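Local coordinates for protein PfVFT1 (PDB 5JKQ) that probably binds a small solute between its two lobes, as a Venus flytrap protein resembling the solute-binding proteins, though its ligand is not established, at residues I72-K84 against A124-F136. The protein carries 3 engineered substitutions. Residues are numbered along the deposited sequence; the frame is centred on the assembly and turned at random.
Sequences IIKKKEVKIGALK and AINIAYNYYDNVF. Engineered in segment 124-136: Ala128 (natural residue Thr). With SO4 (sulfate ion), chain E.
Ile80 meets the Tyr129 ring on one side of a parallel beta pair, in which strand 77-83 lies centrally between 126-132 and 146-147 in a lobe of the bi-lobed Venus flytrap architecture. Helix 102-118 links the paired strands in a beta-alpha-beta crossover and packs against their Val78 and Tyr129 side. Followed outward, Ile80 CB lies over one face of the Tyr129 ring, displaced toward its rim, in a CH-pi contact 4.3 Å from the centroid. Ile80 CG2, anti to the backbone N, presses closer, 3.3 Å from Tyr129 CE1. The other branch, CG1, stands anti to the carbonyl carbon (chi1 -73°), and Ile80 CD1 at its end meets Ile127 CG2 at 4.0 Å. Farther out, the Tyr129 hydroxyl is hydrogen-bonded to the Asp148 carboxylate, so the polar end of the ring has its partner outside the two strands.

Backbone bonds alternate between the strands from Asn126 N to Lys76 O as far as Lys84 N to Tyr132 O. On the other side of the pair, Glu77 and the Asn126 amide run side by side, joined by a weak hydrogen bond, while the Glu77 carboxylate also touches the methyl of Ala128, an engineered residue. Past the end of strand 126-132, Val135 comes back over Gly81 and Ala82, with Val135 CG2 3.5 Å from Ala82 C. A sulfate, probably from the crystallisation liquor, sits at the turn before helix 135-140: Asp133 N donates to its O3 at 2.7 Å, and Asn134 N to its O1 at 3.0 Å.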
ATOM      1  N   ILE A  72      -2.742  -9.546 -22.178  1.00 20.56           N
ATOM      2  CA  ILE A  72      -1.402  -9.085 -21.830  1.00 22.09           C
ATOM      3  C   ILE A  72      -0.349  -9.927 -22.545  1.00 17.25           C
ATOM      4  O   ILE A  72       0.636  -9.397 -23.058  1.00 16.12           O
ATOM      5  CB  ILE A  72      -1.179  -9.141 -20.299  1.00 20.03           C
ATOM      6  CG1 ILE A  72      -2.071  -8.112 -19.606  1.00 18.23           C
ATOM      7  CG2 ILE A  72       0.284  -8.870 -19.930  1.00 17.24           C
ATOM      8  CD1 ILE A  72      -2.298  -8.392 -18.137  1.00 24.49           C
ATOM      9  N   ILE A  73      -0.576 -11.236 -22.585  1.00 14.05           N
ATOM     10  CA  ILE A  73       0.372 -12.170 -23.187  1.00 18.47           C
ATOM     11  C   ILE A  73       0.504 -11.945 -24.692  1.00 16.88           C
ATOM     12  O   ILE A  73       1.613 -11.932 -25.226  1.00 18.35           O
ATOM     13  CB  ILE A  73      -0.046 -13.636 -22.916  1.00 17.85           C
ATOM     14  CG1 ILE A  73       0.150 -13.962 -21.437  1.00 15.21           C
ATOM     15  CG2 ILE A  73       0.780 -14.621 -23.752  1.00 21.27           C
ATOM     16  CD1 ILE A  73      -0.514 -15.249 -20.990  1.00 19.52           C
ATOM     17  N   LYS A  74      -0.624 -11.769 -25.373  1.00 20.25           N
ATOM     18  CA  LYS A  74      -0.619 -11.617 -26.824  1.00 22.99           C
ATOM     19  C   LYS A  74       0.064 -10.322 -27.260  1.00 18.10           C
ATOM     20  O   LYS A  74       0.763 -10.294 -28.273  1.00 17.64           O
ATOM     21  CB  LYS A  74      -2.047 -11.669 -27.364  1.00 24.59           C
ATOM     22  CG  LYS A  74      -2.615 -13.080 -27.431  1.00 32.13           C
ATOM     23  CD  LYS A  74      -4.119 -13.078 -27.656  1.00 26.06           C
ATOM     24  CE  LYS A  74      -4.649 -14.491 -27.849  1.00 37.54           C
ATOM     25  NZ  LYS A  74      -6.091 -14.614 -27.487  1.00 36.25           N
ATOM     26  N   LYS A  75      -0.132  -9.257 -26.489  1.00 18.05           N
ATOM     27  CA  LYS A  75       0.463  -7.962 -26.808  1.00 21.82           C
ATOM     28  C   LYS A  75       1.839  -7.777 -26.169  1.00 23.70           C
ATOM     29  O   LYS A  75       2.539  -6.813 -26.478  1.00 18.07           O
ATOM     30  CB  LYS A  75      -0.467  -6.831 -26.363  1.00 23.25           C
ATOM     31  CG  LYS A  75      -1.526  -6.457 -27.391  1.00 27.31           C
ATOM     32  CD  LYS A  75      -2.924  -6.464 -26.794  1.00 36.53           C
ATOM     33  CE  LYS A  75      -3.093  -5.394 -25.723  1.00 50.10           C
ATOM     34  NZ  LYS A  75      -4.450  -5.432 -25.106  1.00 45.79           N
ATOM     35  N   LYS A  76       2.226  -8.706 -25.296  1.00 18.43           N
ATOM     36  CA  LYS A  76       3.454  -8.568 -24.513  1.00 16.03           C
ATOM     37  C   LYS A  76       3.499  -7.196 -23.840  1.00 14.51           C
ATOM     38  O   LYS A  76       4.536  -6.530 -23.823  1.00 13.80           O
ATOM     39  CB  LYS A  76       4.697  -8.776 -25.388  1.00 13.40           C
ATOM     40  CG  LYS A  76       5.004 -10.229 -25.727  1.00 16.16           C
ATOM     41  CD  LYS A  76       6.376 -10.353 -26.388  1.00 17.86           C
ATOM     42  CE  LYS A  76       6.829 -11.802 -26.519  1.00 16.39           C
ATOM     43  NZ  LYS A  76       6.042 -12.572 -27.524  1.00 20.94           N
ATOM     44  N   GLU A  77       2.360  -6.773 -23.298  1.00 18.79           N
ATOM     45  CA  GLU A  77       2.277  -5.488 -22.614  1.00 13.67           C
ATOM     46  C   GLU A  77       1.171  -5.458 -21.564  1.00 17.40           C
ATOM     47  O   GLU A  77       0.082  -5.991 -21.776  1.00 16.14           O
ATOM     48  CB  GLU A  77       2.054  -4.360 -23.623  1.00 17.28           C
ATOM     49  CG  GLU A  77       1.927  -2.981 -22.982  1.00 26.32           C
ATOM     50  CD  GLU A  77       1.863  -1.859 -24.000  1.00 22.16           C
ATOM     51  OE1 GLU A  77       2.913  -1.530 -24.593  1.00 26.25           O
ATOM     52  OE2 GLU A  77       0.764  -1.303 -24.204  1.00 24.68           O
ATOM     53  N   VAL A  78       1.471  -4.824 -20.432  1.00 23.49           N
ATOM     54  CA  VAL A  78       0.485  -4.583 -19.386  1.00 18.62           C
ATOM     55  C   VAL A  78       0.374  -3.081 -19.136  1.00 19.02           C
ATOM     56  O   VAL A  78       1.379  -2.369 -19.127  1.00 21.69           O
ATOM     57  CB  VAL A  78       0.851  -5.315 -18.073  1.00 21.99           C
ATOM     58  CG1 VAL A  78       2.240  -4.907 -17.586  1.00 22.21           C
ATOM     59  CG2 VAL A  78      -0.207  -5.060 -16.999  1.00 20.63           C
ATOM     60  N   LYS A  79      -0.856  -2.609 -18.951  1.00 24.48           N
ATOM     61  CA  LYS A  79      -1.117  -1.201 -18.675  1.00 20.92           C
ATOM     62  C   LYS A  79      -1.400  -0.987 -17.191  1.00 24.27           C
ATOM     63  O   LYS A  79      -2.368  -1.530 -16.656  1.00 16.84           O
ATOM     64  CB  LYS A  79      -2.297  -0.697 -19.506  1.00 23.19           C
ATOM     65  CG  LYS A  79      -2.166  -0.937 -21.001  1.00 27.77           C
ATOM     66  CD  LYS A  79      -3.391  -0.411 -21.733  1.00 32.02           C
ATOM     67  CE  LYS A  79      -3.527  -1.010 -23.122  1.00 35.55           C
ATOM     68  NZ  LYS A  79      -4.959  -1.125 -23.524  1.00 33.78           N
ATOM     69  N   ILE A  80      -0.551  -0.197 -16.537  1.00 24.60           N
ATOM     70  CA  ILE A  80      -0.694   0.089 -15.112  1.00 21.33           C
ATOM     71  C   ILE A  80      -1.144   1.531 -14.917  1.00 24.26           C
ATOM     72  O   ILE A  80      -0.703   2.434 -15.629  1.00 24.20           O
ATOM     73  CB  ILE A  80       0.631  -0.162 -14.340  1.00 21.27           C
ATOM     74  CG1 ILE A  80       0.900  -1.662 -14.205  1.00 27.80           C
ATOM     75  CG2 ILE A  80       0.580   0.425 -12.931  1.00 20.28           C
ATOM     76  CD1 ILE A  80       1.415  -2.324 -15.447  1.00 27.46           C
ATOM     77  N   GLY A  81      -2.028   1.733 -13.945  1.00 24.70           N
ATOM     78  CA  GLY A  81      -2.544   3.052 -13.630  1.00 24.31           C
ATOM     79  C   GLY A  81      -1.960   3.602 -12.343  1.00 25.71           C
ATOM     80  O   GLY A  81      -1.812   2.880 -11.357  1.00 23.48           O
ATOM     81  N   ALA A  82      -1.628   4.888 -12.360  1.00 25.12           N
ATOM     82  CA  ALA A  82      -1.136   5.575 -11.172  1.00 24.93           C
ATOM     83  C   ALA A  82      -1.624   7.020 -11.168  1.00 26.85           C
ATOM     84  O   ALA A  82      -1.985   7.560 -12.211  1.00 19.79           O
ATOM     85  CB  ALA A  82       0.380   5.522 -11.119  1.00 24.16           C
ATOM     86  N   LEU A  83      -1.647   7.637  -9.990  1.00 29.12           N
ATOM     87  CA  LEU A  83      -2.049   9.036  -9.868  1.00 27.39           C
ATOM     88  C   LEU A  83      -1.021   9.940 -10.543  1.00 28.37           C
ATOM     89  O   LEU A  83       0.183   9.735 -10.392  1.00 30.11           O
ATOM     90  CB  LEU A  83      -2.211   9.424  -8.396  1.00 28.46           C
ATOM     91  CG  LEU A  83      -3.277   8.667  -7.600  1.00 29.06           C
ATOM     92  CD1 LEU A  83      -3.106   8.924  -6.113  1.00 23.81           C
ATOM     93  CD2 LEU A  83      -4.678   9.062  -8.046  1.00 28.96           C
ATOM     94  N   LYS A  84      -1.495  10.938 -11.287  1.00 36.38           N
ATOM     95  CA  LYS A  84      -0.600  11.845 -12.006  1.00 33.98           C
ATOM     96  C   LYS A  84      -0.027  12.927 -11.097  1.00 25.25           C
ATOM     97  O   LYS A  84      -0.585  13.227 -10.041  1.00 25.70           O
ATOM     98  CB  LYS A  84      -1.322  12.499 -13.192  1.00 41.39           C
ATOM     99  CG  LYS A  84      -2.606  13.242 -12.848  1.00 41.22           C
ATOM    100  CD  LYS A  84      -3.146  14.000 -14.063  1.00 44.46           C
ATOM    101  CE  LYS A  84      -3.539  13.065 -15.203  1.00 47.75           C
ATOM    102  NZ  LYS A  84      -4.002  13.810 -16.410  1.00 38.84           N
ATOM    103  N   ALA A 124      10.352  -9.566 -21.579  1.00 19.71           N
ATOM    104  CA  ALA A 124       9.374 -10.042 -22.552  1.00 16.97           C
ATOM    105  C   ALA A 124       8.127  -9.164 -22.568  1.00 15.48           C
ATOM    106  O   ALA A 124       7.660  -8.761 -23.632  1.00 18.59           O
ATOM    107  CB  ALA A 124       8.994 -11.486 -22.257  1.00 16.11           C
ATOM    108  N   ILE A 125       7.599  -8.866 -21.385  1.00 18.21           N
ATOM    109  CA  ILE A 125       6.390  -8.061 -21.266  1.00 18.15           C
ATOM    110  C   ILE A 125       6.750  -6.621 -20.927  1.00 23.40           C
ATOM    111  O   ILE A 125       7.462  -6.355 -19.958  1.00 15.32           O
ATOM    112  CB  ILE A 125       5.437  -8.633 -20.198  1.00 12.67           C
ATOM    113  CG1 ILE A 125       5.064 -10.075 -20.553  1.00 12.24           C
ATOM    114  CG2 ILE A 125       4.171  -7.791 -20.095  1.00 12.68           C
ATOM    115  CD1 ILE A 125       4.390 -10.832 -19.435  1.00 16.22           C
ATOM    116  N   ASN A 126       6.258  -5.693 -21.741  1.00 22.36           N
ATOM    117  CA  ASN A 126       6.508  -4.276 -21.530  1.00 19.79           C
ATOM    118  C   ASN A 126       5.535  -3.697 -20.508  1.00 23.58           C
ATOM    119  O   ASN A 126       4.356  -4.052 -20.492  1.00 26.37           O
ATOM    120  CB  ASN A 126       6.401  -3.516 -22.856  1.00 21.92           C
ATOM    121  CG  ASN A 126       6.724  -2.041 -22.711  1.00 34.53           C
ATOM    122  OD1 ASN A 126       7.891  -1.652 -22.639  1.00 37.86           O
ATOM    123  ND2 ASN A 126       5.689  -1.209 -22.676  1.00 33.81           N
ATOM    124  N   ILE A 127       6.042  -2.822 -19.644  1.00 23.78           N
ATOM    125  CA  ILE A 127       5.210  -2.110 -18.680  1.00 22.22           C
ATOM    126  C   ILE A 127       4.873  -0.725 -19.228  1.00 31.12           C
ATOM    127  O   ILE A 127       5.763   0.097 -19.453  1.00 24.38           O
ATOM    128  CB  ILE A 127       5.912  -1.975 -17.307  1.00 23.54           C
ATOM    129  CG1 ILE A 127       6.115  -3.350 -16.673  1.00 20.63           C
ATOM    130  CG2 ILE A 127       5.105  -1.109 -16.355  1.00 25.06           C
ATOM    131  CD1 ILE A 127       7.480  -3.950 -16.928  1.00 32.44           C
ATOM    132  N   ALA A 128       3.583  -0.482 -19.446  1.00 23.03           N
ATOM    133  CA  ALA A 128       3.103   0.811 -19.922  1.00 21.64           C
ATOM    134  C   ALA A 128       2.336   1.533 -18.820  1.00 25.25           C
ATOM    135  O   ALA A 128       1.224   1.145 -18.471  1.00 29.06           O
ATOM    136  CB  ALA A 128       2.223   0.632 -21.148  1.00 22.18           C
ATOM    137  N   TYR A 129       2.935   2.588 -18.275  1.00 27.49           N
ATOM    138  CA  TYR A 129       2.285   3.385 -17.242  1.00 23.49           C
ATOM    139  C   TYR A 129       1.380   4.455 -17.846  1.00 22.65           C
ATOM    140  O   TYR A 129       1.802   5.218 -18.714  1.00 24.25           O
ATOM    141  CB  TYR A 129       3.328   4.045 -16.339  1.00 29.57           C
ATOM    142  CG  TYR A 129       3.626   3.271 -15.075  1.00 24.64           C
ATOM    143  CD1 TYR A 129       2.780   3.354 -13.977  1.00 23.58           C
ATOM    144  CD2 TYR A 129       4.752   2.466 -14.978  1.00 15.77           C
ATOM    145  CE1 TYR A 129       3.044   2.655 -12.818  1.00 18.21           C
ATOM    146  CE2 TYR A 129       5.024   1.760 -13.823  1.00 19.39           C
ATOM    147  CZ  TYR A 129       4.167   1.859 -12.745  1.00 21.11           C
ATOM    148  OH  TYR A 129       4.430   1.161 -11.590  1.00 23.60           O
ATOM    149  N   ASN A 130       0.131   4.492 -17.387  1.00 27.23           N
ATOM    150  CA  ASN A 130      -0.798   5.568 -17.724  1.00 24.35           C
ATOM    151  C   ASN A 130      -1.220   6.298 -16.455  1.00 27.31           C
ATOM    152  O   ASN A 130      -1.489   5.668 -15.432  1.00 26.67           O
ATOM    153  CB  ASN A 130      -2.028   5.025 -18.456  1.00 29.77           C
ATOM    154  CG  ASN A 130      -1.691   4.455 -19.821  1.00 32.25           C
ATOM    155  OD1 ASN A 130      -0.571   4.006 -20.062  1.00 43.41           O
ATOM    156  ND2 ASN A 130      -2.662   4.471 -20.722  1.00 42.27           N
ATOM    157  N   TYR A 131      -1.274   7.624 -16.523  1.00 31.06           N
ATOM    158  CA  TYR A 131      -1.578   8.435 -15.349  1.00 29.31           C
ATOM    159  C   TYR A 131      -2.988   9.024 -15.411  1.00 31.20           C
ATOM    160  O   TYR A 131      -3.438   9.476 -16.464  1.00 39.74           O
ATOM    161  CB  TYR A 131      -0.545   9.554 -15.200  1.00 28.09           C
ATOM    162  CG  TYR A 131       0.882   9.071 -15.065  1.00 29.96           C
ATOM    163  CD1 TYR A 131       1.168   7.828 -14.512  1.00 30.31           C
ATOM    164  CD2 TYR A 131       1.945   9.861 -15.480  1.00 29.30           C
ATOM    165  CE1 TYR A 131       2.471   7.386 -14.383  1.00 29.18           C
ATOM    166  CE2 TYR A 131       3.248   9.427 -15.356  1.00 32.27           C
ATOM    167  CZ  TYR A 131       3.505   8.190 -14.807  1.00 26.79           C
ATOM    168  OH  TYR A 131       4.805   7.758 -14.683  1.00 24.91           O
ATOM    169  N   TYR A 132      -3.678   9.005 -14.273  1.00 29.42           N
ATOM    170  CA  TYR A 132      -5.037   9.531 -14.172  1.00 34.03           C
ATOM    171  C   TYR A 132      -5.239  10.263 -12.850  1.00 38.92           C
ATOM    172  O   TYR A 132      -4.472  10.077 -11.909  1.00 36.28           O
ATOM    173  CB  TYR A 132      -6.066   8.402 -14.290  1.00 34.66           C
ATOM    174  CG  TYR A 132      -5.903   7.529 -15.513  1.00 36.92           C
ATOM    175  CD1 TYR A 132      -6.480   7.881 -16.726  1.00 38.40           C
ATOM    176  CD2 TYR A 132      -5.183   6.344 -15.450  1.00 25.89           C
ATOM    177  CE1 TYR A 132      -6.336   7.080 -17.845  1.00 33.86           C
ATOM    178  CE2 TYR A 132      -5.033   5.538 -16.561  1.00 29.74           C
ATOM    179  CZ  TYR A 132      -5.611   5.910 -17.755  1.00 33.47           C
ATOM    180  OH  TYR A 132      -5.464   5.108 -18.862  1.00 44.16           O
ATOM    181  N   ASP A 133      -6.273  11.096 -12.783  1.00 41.77           N
ATOM    182  CA  ASP A 133      -6.660  11.729 -11.526  1.00 34.32           C
ATOM    183  C   ASP A 133      -7.402  10.717 -10.658  1.00 36.32           C
ATOM    184  O   ASP A 133      -7.111  10.575  -9.470  1.00 42.13           O
ATOM    185  CB  ASP A 133      -7.530  12.964 -11.778  1.00 42.31           C
ATOM    186  CG  ASP A 133      -6.729  14.153 -12.282  1.00 43.33           C
ATOM    187  OD1 ASP A 133      -5.602  14.371 -11.786  1.00 45.50           O
ATOM    188  OD2 ASP A 133      -7.225  14.873 -13.175  1.00 43.02           O
ATOM    189  N   ASN A 134      -8.362  10.023 -11.265  1.00 32.39           N
ATOM    190  CA  ASN A 134      -9.044   8.903 -10.623  1.00 36.59           C
ATOM    191  C   ASN A 134      -8.674   7.606 -11.337  1.00 39.90           C
ATOM    192  O   ASN A 134      -9.190   7.307 -12.416  1.00 36.35           O
ATOM    193  CB  ASN A 134     -10.563   9.112 -10.632  1.00 33.09           C
ATOM    194  CG  ASN A 134     -11.309   8.077  -9.799  1.00 33.73           C
ATOM    195  OD1 ASN A 134     -10.965   6.895  -9.791  1.00 29.63           O
ATOM    196  ND2 ASN A 134     -12.343   8.524  -9.094  1.00 40.45           N
ATOM    197  N   VAL A 135      -7.774   6.840 -10.729  1.00 26.42           N
ATOM    198  CA  VAL A 135      -7.276   5.614 -11.339  1.00 29.63           C
ATOM    199  C   VAL A 135      -8.335   4.516 -11.284  1.00 32.51           C
ATOM    200  O   VAL A 135      -8.399   3.665 -12.171  1.00 32.74           O
ATOM    201  CB  VAL A 135      -5.985   5.123 -10.646  1.00 33.62           C
ATOM    202  CG1 VAL A 135      -5.413   3.904 -11.358  1.00 29.88           C
ATOM    203  CG2 VAL A 135      -4.949   6.235 -10.610  1.00 32.22           C
ATOM    204  N   PHE A 136      -9.171   4.545 -10.250  1.00 26.08           N
ATOM    205  CA  PHE A 136     -10.184   3.511 -10.067  1.00 29.56           C
ATOM    206  C   PHE A 136     -11.278   3.589 -11.134  1.00 31.94           C
ATOM    207  O   PHE A 136     -11.920   2.585 -11.446  1.00 28.95           O
ATOM    208  CB  PHE A 136     -10.800   3.613  -8.669  1.00 31.68           C
ATOM    209  CG  PHE A 136      -9.818   3.369  -7.556  1.00 34.28           C
ATOM    210  CD1 PHE A 136      -9.160   2.154  -7.450  1.00 27.30           C
ATOM    211  CD2 PHE A 136      -9.556   4.350  -6.615  1.00 34.79           C
ATOM    212  CE1 PHE A 136      -8.256   1.925  -6.431  1.00 27.64           C
ATOM    213  CE2 PHE A 136      -8.654   4.125  -5.590  1.00 28.99           C
ATOM    214  CZ  PHE A 136      -8.003   2.912  -5.499  1.00 29.39           C
TER
HETATM  215  S   SO4 E 401      -8.720  11.448 -15.212  1.00 52.89           S
HETATM  216  O1  SO4 E 401      -8.963  10.484 -14.141  1.00 35.69           O
HETATM  217  O2  SO4 E 401      -8.908  10.804 -16.509  1.00 47.70           O
HETATM  218  O3  SO4 E 401      -7.352  11.953 -15.126  1.00 41.36           O
HETATM  219  O4  SO4 E 401      -9.659  12.558 -15.077  1.00 46.22           O